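Local coordinates for O-phospho-L-seryl-tRNA:Cys-tRNA synthase (Methanocaldococcus jannaschii DSM 2661, PDB 5X6B), which probably converts O-phosphoserine attached to tRNA(Cys) into cysteine, with pyridoxal phosphate bound covalently to a lysine, at residues Arg123-His131 with His147-Ala157; Ile224-Val234 with Val244-Ser252. One frame throughout, in Å; residues are numbered along the deposited sequence.

Contact 1: residues Arg123-His131 with His147-Ala157; sequences REGKFIVMH and HYTSYVAAERA
CG of K126 stands anti to its carbonyl carbon (chi1 -64°), and the extended chain beyond it carries NZ across to the first turn of helix 148-156. K126 NZ donates to S150 OG at 2.7 Å and to T149 OG1 at 2.9 Å. T149 OG1 is held a second time by ND1 of H147, also 2.9 Å away, so one hydroxyl joins lysine and histidine. One helical turn before K126, R123 passes over T149: the methyl CG2 lies over one face of the guanidinium, while R123 NH2 bonds Y148 OH (2.9 Å) close to the guanidinium plane.

F127 has CG anti to its backbone N (chi1 176°), which turns its ring down the helix toward R156. R156 runs across one face of the F127 ring, with R156 CD 3.9 Å from its centroid in a CH-pi contact and R156 CZ 4.7 Å from it as a cation-pi pair, the ring and guanidinium planes being almost parallel. A153 O and A157 N lie instead at the ring edge. M130 lays SD along the helix 148-156 backbone, 3.4 Å from A154 CA, and brings CE up to S150 O. The axes of 123-131 and 148-156 pass 8.9 Å apart at 37°, with only methyl groups of A153 and A157 where F127 and M130 pack.

The contact joins two helices flanking the large sheet of the cofactor domain and lies at the subunit interface: R156 NE forms a salt bridge to E289 of the second subunit. R123 N bonds a phosphate oxygen of the cofactor-modified lysine at position 255. The chemistry thus implies a buried ammonium gripped by two hydroxyls, and an arginine shared between an aromatic face and a carboxylate of the neighbouring subunit.

Contact 2: residues Ile224-Val234 with Val244-Ser252; sequences IPFLLNCAYTV and VKADFIVAS
L227 and F248, paired across neighbouring parallel strands, meet with their side chains at about a right angle: CD1 of L227 rests 3.5 Å from F248 CB. The leucine's CG is anti to its backbone N (chi1 162°), which lets L227 CD1 extend to V250 CG1 at 3.8 Å. The F248 ring presents its edge to P225, with F248 CE2 4.0 Å from the proline CB. N229 crosses V250 obliquely, laying OD1 against CG2. L227, N229, F248 and V250 share the sheet face under helix 122-132.

L228 and I249 point to the opposite face; L228 meets V244, from the loop before strand 248-252, at about a right angle, L228 CD2 lying 4.1 Å from V244 CG2. C230 SG sits 3.6 Å from I249 CG2. F226 directs its ring edge at the carbonyl oxygens of V244 and K245, and helix 212-221 packs on it through V215 and A219.

The backbone ladder runs from F226 O, which accepts from both D247 N and F248 N, through L228 N to F248 O, and on through weaker bonds to C230. At its start the D247 carboxylate reaches back, OD2 taking the F226 N-H through its anti lone pair at 2.6 Å. The strand axes come within 4.7 Å, 21° from parallel.

N229 OD1 also accepts from A231 N at 3.2 Å in an Asx turn, the donor standing 52° out of the carbonyl plane. N229 ND2 bonds N1 of the pyridine ring of the cofactor-modified lysine at position 255, and S252 OG bonds its phosphate. The two amide ends of N229 therefore do different work: the nitrogen addresses the cofactor ring, while the oxygen closes the Asx turn and, with the ND2 bond, would be expected to restrict rotation of the amide.

Of the four segments, the one on helix 122-132 comes first, and contact 1 closes the 15-residue connection that holds strand 139-143, bringing helix 148-156 back against it. The chain then builds strands 160-166 and 194-200 and helix 212-221 before contact 2 closes the connection between strands 226-229 and 248-252, nine residues of it lying between the two segments. The two contacts follow in series, neither nested nor crossed. They nevertheless touch, their centres about 13 Å apart: K126 lies against N229, V129 against F248, and the backbone near G125 against V250. Together they tie the interface helices to the middle of the seven-stranded sheet, whose strand order matches that of fold type I pyridoxal phosphate enzymes.

Contact 1: residues Arg123-His131 with His147-Ala157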
# COMPACT_ATOMS: atom_id res chain seq x y z
N ARG B 123 -3.73 -16.28 -3.01
CA ARG B 123 -4.37 -16.79 -4.22
C ARG B 123 -3.34 -16.97 -5.33
O ARG B 123 -3.09 -18.08 -5.80
CB ARG B 123 -5.47 -15.84 -4.70
CG ARG B 123 -6.72 -15.80 -3.84
CD ARG B 123 -7.53 -14.54 -4.13
NE ARG B 123 -8.81 -14.51 -3.43
CZ ARG B 123 -8.99 -14.05 -2.19
NH1 ARG B 123 -7.96 -13.58 -1.50
NH2 ARG B 123 -10.19 -14.06 -1.64
N GLU B 124 -2.75 -15.85 -5.74
CA GLU B 124 -1.83 -15.82 -6.87
C GLU B 124 -0.61 -16.70 -6.63
O GLU B 124 -0.09 -17.31 -7.56
CB GLU B 124 -1.38 -14.38 -7.16
CG GLU B 124 -2.51 -13.46 -7.63
CD GLU B 124 -2.93 -13.72 -9.08
OE1 GLU B 124 -2.35 -14.62 -9.74
OE2 GLU B 124 -3.84 -13.02 -9.56
N GLY B 125 -0.17 -16.78 -5.38
CA GLY B 125 0.97 -17.61 -5.03
C GLY B 125 0.68 -19.08 -5.28
O GLY B 125 1.55 -19.82 -5.74
N LYS B 126 -0.54 -19.50 -4.98
CA LYS B 126 -0.95 -20.87 -5.22
C LYS B 126 -1.02 -21.14 -6.71
O LYS B 126 -0.47 -22.13 -7.20
CB LYS B 126 -2.32 -21.16 -4.59
CG LYS B 126 -2.38 -21.06 -3.08
CD LYS B 126 -3.83 -21.20 -2.65
CE LYS B 126 -4.01 -20.99 -1.17
NZ LYS B 126 -5.45 -21.02 -0.82
N PHE B 127 -1.72 -20.26 -7.41
CA PHE B 127 -1.90 -20.40 -8.85
C PHE B 127 -0.56 -20.46 -9.56
O PHE B 127 -0.39 -21.23 -10.51
CB PHE B 127 -2.73 -19.25 -9.42
CG PHE B 127 -2.85 -19.29 -10.91
CD1 PHE B 127 -3.56 -20.32 -11.53
CD2 PHE B 127 -2.26 -18.32 -11.70
CE1 PHE B 127 -3.67 -20.37 -12.91
CE2 PHE B 127 -2.36 -18.37 -13.07
CZ PHE B 127 -3.07 -19.39 -13.68
N ILE B 128 0.40 -19.66 -9.10
CA ILE B 128 1.73 -19.62 -9.70
C ILE B 128 2.42 -20.98 -9.63
O ILE B 128 2.91 -21.47 -10.65
CB ILE B 128 2.62 -18.56 -9.03
CG1 ILE B 128 2.24 -17.17 -9.54
CG2 ILE B 128 4.08 -18.82 -9.34
CD1 ILE B 128 2.88 -16.06 -8.78
N VAL B 129 2.45 -21.59 -8.45
CA VAL B 129 3.12 -22.88 -8.32
C VAL B 129 2.32 -23.99 -9.01
O VAL B 129 2.89 -24.93 -9.55
CB VAL B 129 3.38 -23.26 -6.84
CG1 VAL B 129 4.29 -22.23 -6.18
CG2 VAL B 129 2.08 -23.40 -6.07
N MET B 130 1.00 -23.86 -9.01
CA MET B 130 0.14 -24.82 -9.69
C MET B 130 0.35 -24.74 -11.20
O MET B 130 0.12 -25.71 -11.92
CB MET B 130 -1.33 -24.58 -9.36
CG MET B 130 -1.77 -25.07 -8.00
SD MET B 130 -3.54 -24.80 -7.77
CE MET B 130 -3.75 -25.34 -6.08
N HIS B 131 0.78 -23.57 -11.66
CA HIS B 131 0.89 -23.31 -13.09
C HIS B 131 2.30 -23.60 -13.60
O HIS B 131 2.48 -23.94 -14.77
CB HIS B 131 0.51 -21.86 -13.38
CG HIS B 131 0.43 -21.53 -14.84
ND1 HIS B 131 1.50 -21.04 -15.54
CD2 HIS B 131 -0.60 -21.62 -15.71
CE1 HIS B 131 1.15 -20.84 -16.80
NE2 HIS B 131 -0.12 -21.19 -16.93
N HIS B 147 -9.15 -23.52 1.80
CA HIS B 147 -9.80 -22.29 1.36
C HIS B 147 -10.24 -22.42 -0.09
O HIS B 147 -9.54 -23.03 -0.90
CB HIS B 147 -8.86 -21.10 1.53
CG HIS B 147 -9.54 -19.77 1.44
ND1 HIS B 147 -9.48 -18.98 0.32
CD2 HIS B 147 -10.29 -19.09 2.35
CE1 HIS B 147 -10.17 -17.87 0.53
NE2 HIS B 147 -10.67 -17.92 1.75
N TYR B 148 -11.39 -21.84 -0.42
CA TYR B 148 -11.98 -21.98 -1.75
C TYR B 148 -11.01 -21.59 -2.87
O TYR B 148 -11.08 -22.12 -3.97
CB TYR B 148 -13.27 -21.16 -1.87
CG TYR B 148 -13.08 -19.66 -2.01
CD1 TYR B 148 -12.87 -19.08 -3.26
CD2 TYR B 148 -13.14 -18.82 -0.91
CE1 TYR B 148 -12.70 -17.71 -3.40
CE2 TYR B 148 -12.97 -17.45 -1.04
CZ TYR B 148 -12.75 -16.90 -2.29
OH TYR B 148 -12.59 -15.54 -2.42
N THR B 149 -10.10 -20.68 -2.56
CA THR B 149 -9.13 -20.23 -3.55
C THR B 149 -8.14 -21.32 -3.93
O THR B 149 -7.50 -21.25 -4.98
CB THR B 149 -8.34 -19.00 -3.06
OG1 THR B 149 -7.62 -19.33 -1.87
CG2 THR B 149 -9.30 -17.86 -2.77
N SER B 150 -8.00 -22.33 -3.08
CA SER B 150 -7.15 -23.47 -3.43
C SER B 150 -7.83 -24.29 -4.53
O SER B 150 -7.17 -24.79 -5.45
CB SER B 150 -6.87 -24.34 -2.21
OG SER B 150 -6.05 -23.65 -1.28
N TYR B 151 -9.15 -24.40 -4.43
CA TYR B 151 -9.94 -25.08 -5.45
C TYR B 151 -10.00 -24.29 -6.75
O TYR B 151 -9.79 -24.84 -7.83
CB TYR B 151 -11.36 -25.33 -4.93
CG TYR B 151 -11.40 -26.22 -3.71
CD1 TYR B 151 -11.41 -27.61 -3.83
CD2 TYR B 151 -11.42 -25.68 -2.43
CE1 TYR B 151 -11.45 -28.43 -2.72
CE2 TYR B 151 -11.45 -26.49 -1.31
CZ TYR B 151 -11.47 -27.86 -1.46
OH TYR B 151 -11.50 -28.68 -0.35
N VAL B 152 -10.28 -22.99 -6.63
CA VAL B 152 -10.43 -22.14 -7.80
C VAL B 152 -9.11 -21.99 -8.56
O VAL B 152 -9.09 -21.96 -9.79
CB VAL B 152 -10.98 -20.75 -7.41
CG1 VAL B 152 -11.16 -19.87 -8.64
CG2 VAL B 152 -12.31 -20.91 -6.68
N ALA B 153 -8.01 -21.90 -7.83
CA ALA B 153 -6.70 -21.77 -8.46
C ALA B 153 -6.33 -23.06 -9.19
O ALA B 153 -5.68 -23.02 -10.24
CB ALA B 153 -5.63 -21.41 -7.44
N ALA B 154 -6.74 -24.19 -8.64
CA ALA B 154 -6.47 -25.49 -9.27
C ALA B 154 -7.24 -25.62 -10.57
O ALA B 154 -6.69 -26.04 -11.59
CB ALA B 154 -6.82 -26.62 -8.33
N GLU B 155 -8.52 -25.25 -10.53
CA GLU B 155 -9.35 -25.26 -11.72
C GLU B 155 -8.77 -24.33 -12.79
O GLU B 155 -8.82 -24.63 -13.98
CB GLU B 155 -10.79 -24.87 -11.37
CG GLU B 155 -11.80 -25.08 -12.48
CD GLU B 155 -13.23 -24.96 -12.00
OE1 GLU B 155 -13.44 -24.91 -10.77
OE2 GLU B 155 -14.15 -24.93 -12.85
N ARG B 156 -8.20 -23.21 -12.35
CA ARG B 156 -7.60 -22.26 -13.29
C ARG B 156 -6.32 -22.83 -13.87
O ARG B 156 -5.99 -22.57 -15.03
CB ARG B 156 -7.32 -20.92 -12.62
CG ARG B 156 -7.05 -19.81 -13.62
CD ARG B 156 -6.72 -18.48 -12.96
NE ARG B 156 -6.62 -17.41 -13.95
CZ ARG B 156 -6.17 -16.18 -13.69
NH1 ARG B 156 -5.75 -15.87 -12.48
NH2 ARG B 156 -6.13 -15.28 -14.66
N ALA B 157 -5.59 -23.60 -13.08
CA ALA B 157 -4.37 -24.23 -13.56
C ALA B 157 -4.70 -25.55 -14.25
O ALA B 157 -3.80 -26.33 -14.59
CB ALA B 157 -3.39 -24.45 -12.42

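Contact 2: residues Ile224-Val234 with Val244-Ser252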
# COMPACT_ATOMS: atom_id res chain seq x y z
N ILE B 224 6.77 -35.82 -3.74
CA ILE B 224 5.82 -34.88 -4.32
C ILE B 224 5.96 -33.50 -3.68
O ILE B 224 6.03 -33.39 -2.45
CB ILE B 224 4.37 -35.37 -4.15
CG1 ILE B 224 4.23 -36.79 -4.71
CG2 ILE B 224 3.39 -34.44 -4.85
CD1 ILE B 224 2.89 -37.43 -4.41
N PRO B 225 6.03 -32.44 -4.50
CA PRO B 225 6.15 -31.06 -4.03
C PRO B 225 5.08 -30.67 -3.01
O PRO B 225 3.90 -31.00 -3.18
CB PRO B 225 6.00 -30.24 -5.31
CG PRO B 225 6.51 -31.14 -6.38
CD PRO B 225 6.10 -32.53 -5.97
N PHE B 226 5.50 -29.98 -1.95
CA PHE B 226 4.63 -29.63 -0.84
C PHE B 226 4.49 -28.11 -0.69
O PHE B 226 5.46 -27.39 -0.42
CB PHE B 226 5.17 -30.25 0.45
CG PHE B 226 4.37 -29.92 1.69
CD1 PHE B 226 2.99 -29.90 1.67
CD2 PHE B 226 5.02 -29.67 2.90
CE1 PHE B 226 2.26 -29.61 2.81
CE2 PHE B 226 4.29 -29.38 4.05
CZ PHE B 226 2.91 -29.36 4.00
N LEU B 227 3.26 -27.63 -0.90
CA LEU B 227 2.93 -26.23 -0.67
C LEU B 227 2.14 -26.06 0.62
O LEU B 227 1.04 -26.62 0.77
CB LEU B 227 2.14 -25.65 -1.84
CG LEU B 227 1.37 -24.36 -1.56
CD1 LEU B 227 2.31 -23.21 -1.29
CD2 LEU B 227 0.43 -24.03 -2.71
N LEU B 228 2.69 -25.30 1.56
CA LEU B 228 2.01 -24.99 2.81
C LEU B 228 1.31 -23.64 2.72
O LEU B 228 1.96 -22.60 2.58
CB LEU B 228 2.99 -25.01 3.98
CG LEU B 228 2.46 -24.74 5.38
CD1 LEU B 228 1.40 -25.76 5.79
CD2 LEU B 228 3.59 -24.72 6.39
N ASN B 229 -0.02 -23.65 2.76
CA ASN B 229 -0.78 -22.41 2.72
C ASN B 229 -0.72 -21.68 4.05
O ASN B 229 -1.53 -21.92 4.94
CB ASN B 229 -2.24 -22.66 2.35
CG ASN B 229 -3.04 -21.38 2.22
OD1 ASN B 229 -2.48 -20.29 2.18
ND2 ASN B 229 -4.36 -21.51 2.15
N CYS B 230 0.23 -20.77 4.16
CA CYS B 230 0.44 -20.04 5.40
C CYS B 230 -0.33 -18.73 5.46
O CYS B 230 0.02 -17.83 6.23
CB CYS B 230 1.92 -19.80 5.62
SG CYS B 230 2.81 -21.29 6.05
N ALA B 231 -1.36 -18.61 4.64
CA ALA B 231 -2.37 -17.60 4.87
C ALA B 231 -2.89 -17.88 6.27
O ALA B 231 -3.13 -19.04 6.60
CB ALA B 231 -3.49 -17.67 3.84
N TYR B 232 -3.02 -16.84 7.09
CA TYR B 232 -3.49 -16.95 8.48
C TYR B 232 -2.47 -17.48 9.48
O TYR B 232 -2.81 -17.61 10.65
CB TYR B 232 -4.74 -17.81 8.59
CG TYR B 232 -6.05 -17.07 8.62
CD1 TYR B 232 -6.18 -15.86 9.30
CD2 TYR B 232 -7.18 -17.60 8.01
CE1 TYR B 232 -7.38 -15.19 9.33
CE2 TYR B 232 -8.39 -16.93 8.04
CZ TYR B 232 -8.48 -15.73 8.70
OH TYR B 232 -9.69 -15.06 8.73
N THR B 233 -1.25 -17.79 9.05
CA THR B 233 -0.22 -18.11 10.04
C THR B 233 0.99 -17.19 9.95
O THR B 233 1.48 -16.71 10.97
CB THR B 233 0.28 -19.57 9.95
OG1 THR B 233 0.80 -19.82 8.63
CG2 THR B 233 -0.84 -20.53 10.26
N VAL B 234 1.49 -16.95 8.74
CA VAL B 234 2.66 -16.09 8.59
C VAL B 234 2.28 -14.65 8.93
O VAL B 234 1.39 -14.07 8.31
CB VAL B 234 3.25 -16.16 7.17
CG1 VAL B 234 4.15 -14.97 6.91
CG2 VAL B 234 4.04 -17.44 6.99
N VAL B 244 9.43 -27.83 8.64
CA VAL B 244 8.23 -28.53 8.19
C VAL B 244 8.45 -29.09 6.79
O VAL B 244 7.53 -29.61 6.17
CB VAL B 244 6.99 -27.62 8.20
CG1 VAL B 244 6.74 -27.08 9.60
CG2 VAL B 244 7.15 -26.48 7.21
N LYS B 245 9.69 -28.96 6.31
CA LYS B 245 10.11 -29.49 5.01
C LYS B 245 9.21 -29.03 3.88
O LYS B 245 8.93 -29.77 2.94
CB LYS B 245 10.17 -31.02 5.06
CG LYS B 245 11.34 -31.56 5.88
CD LYS B 245 11.16 -33.01 6.28
CE LYS B 245 12.43 -33.57 6.92
NZ LYS B 245 13.66 -32.85 6.46
N ALA B 246 8.74 -27.78 3.98
CA ALA B 246 7.90 -27.21 2.94
C ALA B 246 8.73 -26.81 1.73
O ALA B 246 9.85 -26.30 1.86
CB ALA B 246 7.14 -26.01 3.49
N ASP B 247 8.19 -27.07 0.55
CA ASP B 247 8.85 -26.68 -0.69
C ASP B 247 8.42 -25.28 -1.06
O ASP B 247 9.22 -24.46 -1.52
CB ASP B 247 8.51 -27.67 -1.81
CG ASP B 247 8.95 -29.08 -1.49
OD1 ASP B 247 10.13 -29.27 -1.11
OD2 ASP B 247 8.10 -29.99 -1.58
N PHE B 248 7.14 -25.01 -0.85
CA PHE B 248 6.57 -23.70 -1.10
C PHE B 248 5.79 -23.20 0.11
O PHE B 248 5.20 -23.98 0.86
CB PHE B 248 5.65 -23.73 -2.32
CG PHE B 248 6.26 -24.40 -3.51
CD1 PHE B 248 7.18 -23.73 -4.30
CD2 PHE B 248 5.89 -25.69 -3.85
CE1 PHE B 248 7.73 -24.35 -5.40
CE2 PHE B 248 6.44 -26.31 -4.95
CZ PHE B 248 7.37 -25.63 -5.73
N ILE B 249 5.81 -21.88 0.30
CA ILE B 249 4.97 -21.23 1.30
C ILE B 249 4.32 -20.00 0.70
O ILE B 249 5.01 -19.13 0.14
CB ILE B 249 5.77 -20.83 2.54
CG1 ILE B 249 6.26 -22.07 3.29
CG2 ILE B 249 4.93 -19.96 3.46
CD1 ILE B 249 7.14 -21.75 4.46
N VAL B 250 3.00 -19.91 0.80
CA VAL B 250 2.31 -18.69 0.43
C VAL B 250 1.87 -17.94 1.68
O VAL B 250 1.38 -18.54 2.64
CB VAL B 250 1.11 -18.96 -0.49
CG1 VAL B 250 1.58 -19.49 -1.84
CG2 VAL B 250 0.13 -19.93 0.17
N ALA B 251 2.06 -16.63 1.67
CA ALA B 251 1.64 -15.80 2.78
C ALA B 251 0.69 -14.72 2.29
O ALA B 251 0.76 -14.31 1.13
CB ALA B 251 2.84 -15.17 3.47
N SER B 252 -0.21 -14.28 3.16
CA SER B 252 -1.14 -13.21 2.83
C SER B 252 -0.80 -11.95 3.61
O SER B 252 -0.84 -11.94 4.84
CB SER B 252 -2.58 -13.63 3.10
OG SER B 252 -3.48 -12.64 2.65